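PDB 3G85: transcriptional regulator (LacI family) from Clostridium acetobutylicum ATCC 824, which probably binds cis-regulatory DNA as a transcription factor of the LacI family, its periplasmic-binding-protein-like part probably serving as the effector-sensing region. Local coordinates for residues E169-M183 / S196-R210. Residues are numbered along the deposited sequence; the frame is centred on the assembly and turned at random.
Sequences ENSIHGGVDAAKKLM and SDSIALGVISVLNKR
G175 and G202 let helices 172-182 and 197-209 come within 6.3 Å of each other, axis to axis, running broadly the same way and crossing at -51°. Backbone meets backbone here: G202 CA lies 3.3 Å from I172 O in a CA-H...O contact, and similar contacts pair G175 CA with I199 O and I172 CA with S198 O. Past the glycines the helices diverge, and side chains fill in. V176 sets CG2 against the carbonyl of G202, 3.4 Å from its O, while CG1 meets V206 CG2. The methyl of A179 rests on V206, CB to CB 3.7 Å, with V203 beside it. In this α/β domain the two helices belong to successive β-α-β crossovers, 165-167/172-182/191-194 and 191-194/197-209/219-224, whose strands run parallel. A178 and L182 touch I133 and A131 of strand 131-134, and I199 and V203 also reach I133, so both helices cover the same face of the sheet. Beyond V206, M183, a selenomethionine, folds back through chi2 -67° and lies roughly perpendicular to L207, with CE 4.0 Å from L207 CD2. R210 runs antiparallel alongside M183, NH1 3.4 Å from M183 CB, and a water in the guanidinium plane bridges that NH1 to K180 O. At the other end S196 OG donates to N170 OD1 over 2.7 Å, approaching from above the carbonyl plane, 43° out of it; the same hydroxyl oxygen N-caps helix 197-209 by accepting from I199 N.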
loop_
_atom_site.group_PDB
_atom_site.type_symbol
_atom_site.label_atom_id
_atom_site.label_comp_id
_atom_site.label_asym_id
_atom_site.label_seq_id
_atom_site.Cartn_x
_atom_site.Cartn_y
_atom_site.Cartn_z
ATOM N N GLU A 169 14.818 -2.775 3.854
ATOM C CA GLU A 169 14.263 -1.432 4.038
ATOM C C GLU A 169 13.467 -1.007 2.823
ATOM O O GLU A 169 13.809 -1.375 1.686
ATOM C CB GLU A 169 15.363 -0.411 4.261
ATOM C CG GLU A 169 15.680 -0.177 5.707
ATOM C CD GLU A 169 17.064 0.420 5.880
ATOM O OE1 GLU A 169 17.660 0.902 4.862
ATOM O OE2 GLU A 169 17.559 0.396 7.039
ATOM N N ASN A 170 12.392 -0.240 3.066
ATOM C CA ASN A 170 11.512 0.159 1.988
ATOM C C ASN A 170 12.069 1.376 1.254
ATOM O O ASN A 170 11.596 2.513 1.460
ATOM C CB ASN A 170 10.094 0.439 2.460
ATOM C CG ASN A 170 9.113 0.568 1.305
ATOM O OD1 ASN A 170 9.480 0.470 0.121
ATOM N ND2 ASN A 170 7.858 0.795 1.642
ATOM N N SER A 171 13.056 1.136 0.398
ATOM C CA SER A 171 13.647 2.215 -0.417
ATOM C C SER A 171 14.347 1.542 -1.576
ATOM O O SER A 171 14.519 0.294 -1.561
ATOM C CB SER A 171 14.640 3.050 0.397
ATOM O OG SER A 171 15.769 2.272 0.778
ATOM N N ILE A 172 14.740 2.331 -2.576
ATOM C CA ILE A 172 15.506 1.773 -3.669
ATOM C C ILE A 172 16.841 1.220 -3.138
ATOM O O ILE A 172 17.266 0.100 -3.502
ATOM C CB ILE A 172 15.706 2.788 -4.804
ATOM C CG1 ILE A 172 14.323 3.183 -5.378
ATOM C CG2 ILE A 172 16.571 2.184 -5.939
ATOM C CD1 ILE A 172 14.415 4.152 -6.523
ATOM N N HIS A 173 17.505 1.991 -2.282
ATOM C CA HIS A 173 18.762 1.481 -1.653
ATOM C C HIS A 173 18.517 0.189 -0.872
ATOM O O HIS A 173 19.344 -0.730 -0.897
ATOM C CB HIS A 173 19.417 2.560 -0.766
ATOM C CG HIS A 173 20.722 2.135 -0.166
ATOM N ND1 HIS A 173 21.726 1.526 -0.902
ATOM C CD2 HIS A 173 21.187 2.211 1.104
ATOM C CE1 HIS A 173 22.756 1.261 -0.115
ATOM N NE2 HIS A 173 22.456 1.670 1.108
ATOM N N GLY A 174 17.386 0.101 -0.176
ATOM C CA GLY A 174 17.007 -1.144 0.505
ATOM C C GLY A 174 16.881 -2.324 -0.457
ATOM O O GLY A 174 17.296 -3.434 -0.128
ATOM N N GLY A 175 16.301 -2.090 -1.638
ATOM C CA GLY A 175 16.194 -3.115 -2.673
ATOM C C GLY A 175 17.568 -3.522 -3.185
ATOM O O GLY A 175 17.817 -4.704 -3.478
ATOM N N VAL A 176 18.446 -2.539 -3.322
ATOM C CA VAL A 176 19.825 -2.800 -3.747
ATOM C C VAL A 176 20.497 -3.714 -2.692
ATOM O O VAL A 176 21.004 -4.755 -3.049
ATOM C CB VAL A 176 20.636 -1.494 -3.975
ATOM C CG1 VAL A 176 22.144 -1.795 -4.125
ATOM C CG2 VAL A 176 20.105 -0.759 -5.248
ATOM N N ASP A 177 20.432 -3.348 -1.411
ATOM C CA ASP A 177 21.003 -4.168 -0.349
ATOM C C ASP A 177 20.440 -5.609 -0.324
ATOM O O ASP A 177 21.202 -6.591 -0.178
ATOM C CB ASP A 177 20.835 -3.468 0.996
ATOM C CG ASP A 177 21.711 -2.235 1.141
ATOM O OD1 ASP A 177 22.634 -2.026 0.328
ATOM O OD2 ASP A 177 21.436 -1.441 2.071
ATOM N N ALA A 178 19.127 -5.740 -0.525
ATOM C CA ALA A 178 18.462 -7.029 -0.496
ATOM C C ALA A 178 18.897 -7.908 -1.674
ATOM O O ALA A 178 19.098 -9.111 -1.506
ATOM C CB ALA A 178 16.920 -6.851 -0.485
ATOM N N ALA A 179 19.037 -7.321 -2.865
ATOM C CA ALA A 179 19.420 -8.085 -4.047
ATOM C C ALA A 179 20.846 -8.624 -3.906
ATOM O O ALA A 179 21.153 -9.720 -4.399
ATOM C CB ALA A 179 19.319 -7.221 -5.298
ATOM N N LYS A 180 21.710 -7.842 -3.267
ATOM C CA LYS A 180 23.103 -8.262 -3.037
ATOM C C LYS A 180 23.142 -9.518 -2.140
ATOM O O LYS A 180 23.931 -10.438 -2.372
ATOM C CB LYS A 180 23.926 -7.117 -2.462
ATOM C CG LYS A 180 24.189 -6.015 -3.465
ATOM C CD LYS A 180 25.113 -4.921 -2.919
ATOM C CE LYS A 180 25.321 -3.820 -3.958
ATOM N NZ LYS A 180 26.291 -2.771 -3.449
ATOM N N LYS A 181 22.255 -9.574 -1.156
ATOM C CA LYS A 181 22.099 -10.786 -0.320
ATOM C C LYS A 181 21.474 -11.914 -1.114
ATOM O O LYS A 181 21.964 -13.048 -1.071
ATOM C CB LYS A 181 21.232 -10.501 0.894
ATOM C CG LYS A 181 21.733 -9.406 1.732
ATOM C CD LYS A 181 20.794 -9.145 2.900
ATOM C CE LYS A 181 21.231 -7.853 3.589
ATOM N NZ LYS A 181 20.305 -7.393 4.651
ATOM N N LEU A 182 20.378 -11.622 -1.821
ATOM C CA LEU A 182 19.738 -12.597 -2.706
ATOM C C LEU A 182 20.790 -13.260 -3.577
ATOM O O LEU A 182 20.763 -14.472 -3.750
ATOM C CB LEU A 182 18.672 -11.955 -3.621
ATOM C CG LEU A 182 17.845 -12.844 -4.557
ATOM C CD1 LEU A 182 16.992 -13.858 -3.747
ATOM C CD2 LEU A 182 16.951 -12.030 -5.516
HETATM N N MSE A 183 21.717 -12.458 -4.092
HETATM C CA MSE A 183 22.757 -12.951 -4.996
HETATM C C MSE A 183 23.775 -13.878 -4.304
HETATM O O MSE A 183 24.454 -14.650 -4.975
HETATM C CB MSE A 183 23.498 -11.796 -5.683
HETATM C CG MSE A 183 22.642 -10.953 -6.623
HETATM SE SE MSE A 183 22.075 -11.942 -8.199
HETATM C CE MSE A 183 20.392 -12.739 -7.621
ATOM N N SER A 196 7.223 -4.060 -2.206
ATOM C CA SER A 196 7.124 -2.642 -2.608
ATOM C C SER A 196 7.816 -2.457 -3.955
ATOM O O SER A 196 8.778 -3.184 -4.296
ATOM C CB SER A 196 7.686 -1.684 -1.534
ATOM O OG SER A 196 9.038 -1.351 -1.765
ATOM N N ASP A 197 7.320 -1.500 -4.733
ATOM C CA ASP A 197 7.956 -1.180 -6.013
ATOM C C ASP A 197 9.324 -0.534 -5.827
ATOM O O ASP A 197 10.195 -0.758 -6.667
ATOM C CB ASP A 197 7.087 -0.268 -6.873
ATOM C CG ASP A 197 6.785 1.044 -6.171
ATOM O OD1 ASP A 197 6.105 0.991 -5.127
ATOM O OD2 ASP A 197 7.302 2.107 -6.615
ATOM N N SER A 198 9.558 0.200 -4.737
ATOM C CA SER A 198 10.885 0.803 -4.514
ATOM C C SER A 198 11.918 -0.307 -4.350
ATOM O O SER A 198 13.032 -0.226 -4.852
ATOM C CB SER A 198 10.908 1.682 -3.251
ATOM O OG SER A 198 10.157 2.855 -3.488
ATOM N N ILE A 199 11.523 -1.353 -3.631
ATOM C CA ILE A 199 12.383 -2.501 -3.444
ATOM C C ILE A 199 12.694 -3.106 -4.806
ATOM O O ILE A 199 13.858 -3.408 -5.123
ATOM C CB ILE A 199 11.732 -3.508 -2.463
ATOM C CG1 ILE A 199 11.869 -2.998 -1.011
ATOM C CG2 ILE A 199 12.319 -4.919 -2.654
ATOM C CD1 ILE A 199 11.130 -3.838 -0.027
ATOM N N ALA A 200 11.667 -3.288 -5.626
ATOM C CA ALA A 200 11.854 -3.887 -6.962
ATOM C C ALA A 200 12.780 -3.065 -7.856
ATOM O O ALA A 200 13.606 -3.616 -8.597
ATOM C CB ALA A 200 10.489 -4.077 -7.642
ATOM N N LEU A 201 12.676 -1.746 -7.773
ATOM C CA LEU A 201 13.550 -0.892 -8.589
ATOM C C LEU A 201 15.026 -1.029 -8.188
ATOM O O LEU A 201 15.911 -1.089 -9.063
ATOM C CB LEU A 201 13.134 0.572 -8.501
ATOM C CG LEU A 201 11.780 0.861 -9.165
ATOM C CD1 LEU A 201 11.381 2.310 -8.817
ATOM C CD2 LEU A 201 11.783 0.537 -10.709
ATOM N N GLY A 202 15.272 -1.152 -6.892
ATOM C CA GLY A 202 16.628 -1.390 -6.389
ATOM C C GLY A 202 17.157 -2.759 -6.824
ATOM O O GLY A 202 18.336 -2.899 -7.199
ATOM N N VAL A 203 16.294 -3.765 -6.738
ATOM C CA VAL A 203 16.648 -5.135 -7.173
ATOM C C VAL A 203 17.087 -5.163 -8.645
ATOM O O VAL A 203 18.139 -5.697 -8.994
ATOM C CB VAL A 203 15.508 -6.112 -6.949
ATOM C CG1 VAL A 203 15.812 -7.460 -7.702
ATOM C CG2 VAL A 203 15.223 -6.309 -5.441
ATOM N N ILE A 204 16.304 -4.541 -9.509
ATOM C CA ILE A 204 16.616 -4.513 -10.927
ATOM C C ILE A 204 17.926 -3.755 -11.183
ATOM O O ILE A 204 18.670 -4.136 -12.114
ATOM C CB ILE A 204 15.422 -3.934 -11.713
ATOM C CG1 ILE A 204 14.325 -4.976 -11.781
ATOM C CG2 ILE A 204 15.800 -3.504 -13.110
ATOM C CD1 ILE A 204 12.973 -4.315 -11.864
ATOM N N SER A 205 18.231 -2.735 -10.359
ATOM C CA SER A 205 19.505 -2.009 -10.457
ATOM C C SER A 205 20.662 -3.037 -10.404
ATOM O O SER A 205 21.572 -3.046 -11.248
ATOM C CB SER A 205 19.640 -0.986 -9.314
ATOM O OG SER A 205 20.887 -0.314 -9.306
ATOM N N VAL A 206 20.588 -3.911 -9.410
ATOM C CA VAL A 206 21.646 -4.902 -9.166
ATOM C C VAL A 206 21.632 -5.990 -10.249
ATOM O O VAL A 206 22.682 -6.327 -10.811
ATOM C CB VAL A 206 21.521 -5.505 -7.760
ATOM C CG1 VAL A 206 22.521 -6.674 -7.570
ATOM C CG2 VAL A 206 21.766 -4.448 -6.721
ATOM N N LEU A 207 20.458 -6.539 -10.553
ATOM C CA LEU A 207 20.342 -7.567 -11.590
ATOM C C LEU A 207 20.845 -7.082 -12.951
ATOM O O LEU A 207 21.447 -7.866 -13.713
ATOM C CB LEU A 207 18.901 -8.074 -11.723
ATOM C CG LEU A 207 18.160 -8.663 -10.525
ATOM C CD1 LEU A 207 16.848 -9.231 -11.016
ATOM C CD2 LEU A 207 18.956 -9.724 -9.769
ATOM N N ASN A 208 20.591 -5.812 -13.280
ATOM C CA ASN A 208 21.126 -5.223 -14.510
ATOM C C ASN A 208 22.668 -5.138 -14.520
ATOM O O ASN A 208 23.304 -5.515 -15.514
ATOM C CB ASN A 208 20.515 -3.844 -14.765
ATOM C CG ASN A 208 19.075 -3.927 -15.262
ATOM O OD1 ASN A 208 18.594 -5.005 -15.620
ATOM N ND2 ASN A 208 18.386 -2.782 -15.306
ATOM N N LYS A 209 23.254 -4.643 -13.432
ATOM C CA LYS A 209 24.708 -4.553 -13.270
ATOM C C LYS A 209 25.363 -5.937 -13.405
ATOM O O LYS A 209 26.411 -6.076 -14.021
ATOM C CB LYS A 209 25.089 -3.952 -11.904
ATOM C CG LYS A 209 25.119 -2.428 -11.834
ATOM C CD LYS A 209 25.771 -1.903 -10.533
ATOM C CE LYS A 209 27.308 -1.976 -10.595
ATOM N NZ LYS A 209 28.043 -1.042 -9.661
ATOM N N ARG A 210 24.729 -6.948 -12.827
ATOM C CA ARG A 210 25.261 -8.297 -12.828
ATOM C C ARG A 210 24.819 -9.118 -14.044
ATOM O O ARG A 210 25.166 -10.297 -14.155
ATOM C CB ARG A 210 24.931 -8.983 -11.501
ATOM C CG ARG A 210 25.660 -8.284 -10.366
ATOM C CD ARG A 210 25.582 -8.968 -9.039
ATOM N NE ARG A 210 26.078 -8.071 -7.989
ATOM C CZ ARG A 210 26.255 -8.423 -6.719
ATOM N NH1 ARG A 210 26.011 -9.664 -6.335
ATOM N NH2 ARG A 210 26.692 -7.540 -5.839
HETATM O O HOH W 1 26.185 -10.128 -3.691
#